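Nuclear RNA export factor 2 (Drosophila melanogaster, PDB 6MRK) forms a complex with piwi and Nxt1 that effects cotranscriptional transposon silencing in the ovaries, and may take part in nuclear mRNA export. Local coordinates at residues N4-D8 and T9-E13. Numbering follows the deposited sequence.
Sequences NFLCD and TGAYE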
loop_
_atom_site.group_PDB
_atom_site.type_symbol
_atom_site.label_atom_id
_atom_site.label_comp_id
_atom_site.label_asym_id
_atom_site.label_seq_id
_atom_site.Cartn_x
_atom_site.Cartn_y
_atom_site.Cartn_z
ATOM N N ASN A 4 3.147 14.918 5.168
ATOM C CA ASN A 4 1.873 14.245 4.825
ATOM C C ASN A 4 1.394 14.847 3.506
ATOM O O ASN A 4 1.563 16.049 3.316
ATOM C CB ASN A 4 0.821 14.407 5.925
ATOM C CG ASN A 4 1.212 13.717 7.211
ATOM O OD1 ASN A 4 1.907 12.711 7.191
ATOM N ND2 ASN A 4 0.777 14.250 8.341
ATOM N N PHE A 5 0.816 14.030 2.636
ATOM C CA PHE A 5 0.150 14.499 1.403
ATOM C C PHE A 5 -1.374 14.492 1.622
ATOM O O PHE A 5 -1.905 13.595 2.321
ATOM C CB PHE A 5 0.617 13.654 0.218
ATOM C CG PHE A 5 0.025 14.109 -1.084
ATOM C CD1 PHE A 5 0.365 15.340 -1.611
ATOM C CD2 PHE A 5 -0.913 13.337 -1.744
ATOM C CE1 PHE A 5 -0.212 15.786 -2.790
ATOM C CE2 PHE A 5 -1.494 13.787 -2.919
ATOM C CZ PHE A 5 -1.146 15.011 -3.439
ATOM N N LEU A 6 -2.045 15.515 1.084
ATOM C CA LEU A 6 -3.520 15.649 1.090
ATOM C C LEU A 6 -4.013 16.010 -0.311
ATOM O O LEU A 6 -3.799 17.117 -0.756
ATOM C CB LEU A 6 -3.938 16.706 2.107
ATOM C CG LEU A 6 -5.315 16.501 2.719
ATOM C CD1 LEU A 6 -5.587 15.033 2.993
ATOM C CD2 LEU A 6 -5.438 17.297 3.995
ATOM N N CYS A 7 -4.617 15.029 -0.962
ATOM C CA CYS A 7 -5.501 15.083 -2.152
ATOM C C CYS A 7 -6.297 16.393 -2.243
ATOM O O CYS A 7 -6.177 17.122 -3.234
ATOM C CB CYS A 7 -6.502 13.953 -1.952
ATOM S SG CYS A 7 -7.000 13.156 -3.476
ATOM N N ASP A 8 -7.134 16.610 -1.235
ATOM C CA ASP A 8 -8.208 17.622 -1.165
ATOM C C ASP A 8 -8.309 17.985 0.310
ATOM O O ASP A 8 -8.194 17.084 1.141
ATOM C CB ASP A 8 -9.533 17.074 -1.711
ATOM C CG ASP A 8 -10.721 18.018 -1.571
ATOM O OD1 ASP A 8 -10.752 18.802 -0.593
ATOM O OD2 ASP A 8 -11.607 17.970 -2.439
ATOM N N THR A 9 -8.537 19.251 0.616
ATOM C CA THR A 9 -8.652 19.754 1.999
ATOM C C THR A 9 -9.965 19.286 2.638
ATOM O O THR A 9 -10.095 19.497 3.845
ATOM C CB THR A 9 -8.541 21.275 1.990
ATOM O OG1 THR A 9 -9.457 21.742 1.002
ATOM C CG2 THR A 9 -7.146 21.741 1.648
ATOM N N GLY A 10 -10.893 18.708 1.866
ATOM C CA GLY A 10 -12.144 18.112 2.373
ATOM C C GLY A 10 -11.881 16.769 3.020
ATOM O O GLY A 10 -12.590 16.390 3.971
ATOM N N ALA A 11 -10.842 16.096 2.550
ATOM C CA ALA A 11 -10.379 14.787 3.045
ATOM C C ALA A 11 -9.661 14.929 4.391
ATOM O O ALA A 11 -9.321 13.891 4.971
ATOM C CB ALA A 11 -9.456 14.183 2.019
ATOM N N TYR A 12 -9.406 16.143 4.872
ATOM C CA TYR A 12 -8.484 16.323 6.015
ATOM C C TYR A 12 -8.951 15.533 7.242
ATOM O O TYR A 12 -8.114 14.814 7.822
ATOM C CB TYR A 12 -8.291 17.771 6.460
ATOM C CG TYR A 12 -7.368 17.815 7.656
ATOM C CD1 TYR A 12 -6.031 17.456 7.522
ATOM C CD2 TYR A 12 -7.846 18.085 8.940
ATOM C CE1 TYR A 12 -5.179 17.429 8.610
ATOM C CE2 TYR A 12 -6.997 18.076 10.041
ATOM C CZ TYR A 12 -5.656 17.743 9.870
ATOM O OH TYR A 12 -4.757 17.700 10.900
ATOM N N GLU A 13 -10.203 15.669 7.678
ATOM C CA GLU A 13 -10.583 15.067 8.984
ATOM C C GLU A 13 -10.962 13.587 8.796
ATOM O O GLU A 13 -11.301 12.966 9.809
ATOM C CB GLU A 13 -11.605 15.913 9.755
ATOM C CG GLU A 13 -12.880 16.274 9.020
ATOM C CD GLU A 13 -13.933 16.848 9.959
ATOM O OE1 GLU A 13 -13.561 17.308 11.072
ATOM O OE2 GLU A 13 -15.123 16.818 9.592
#
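Leu6 meets Tyr12 at the edge of its ring: CD2 of Leu6 is 3.6 Å from CD1 of Tyr12 and lies in the ring plane, so the methyl does not touch a face. The two side chains run at about a right angle to each other. The other branch of Leu6 faces Ala11, with CD1 4.1 Å from Ala11 CB, so one leucine spans Ala11, which ends the turn, and Tyr12 next to it.

The bend itself turns on Asp8. Its carbonyl O accepts Ala11 N at 3.2 Å, closing a type I beta turn from Asp8 to Ala11. Asp8 CG is anti to its own N, and chi1 175° sets the carboxylate beside the Asp8 carbonyl carbon, where OD1 can reach Gly10 N. The bond from Gly10 N to Asp8 OD1 is nearly straight at 168°, but the modelled 2.5 Å is too short to be trusted. As modelled, side chain and main chain of Asp8 each take one N-H from the turn.

Outside the bend, Phe5 and Cys7 pair through their backbones with the strand 104-119, and Ala11 packs on Tyr119 of that strand. A type I beta turn, with an Asx turn at Asp8 as modelled, here links the short strand 5-6, outermost in the sheet within this chain, to the helix 12-27 of the NTF2-like domain.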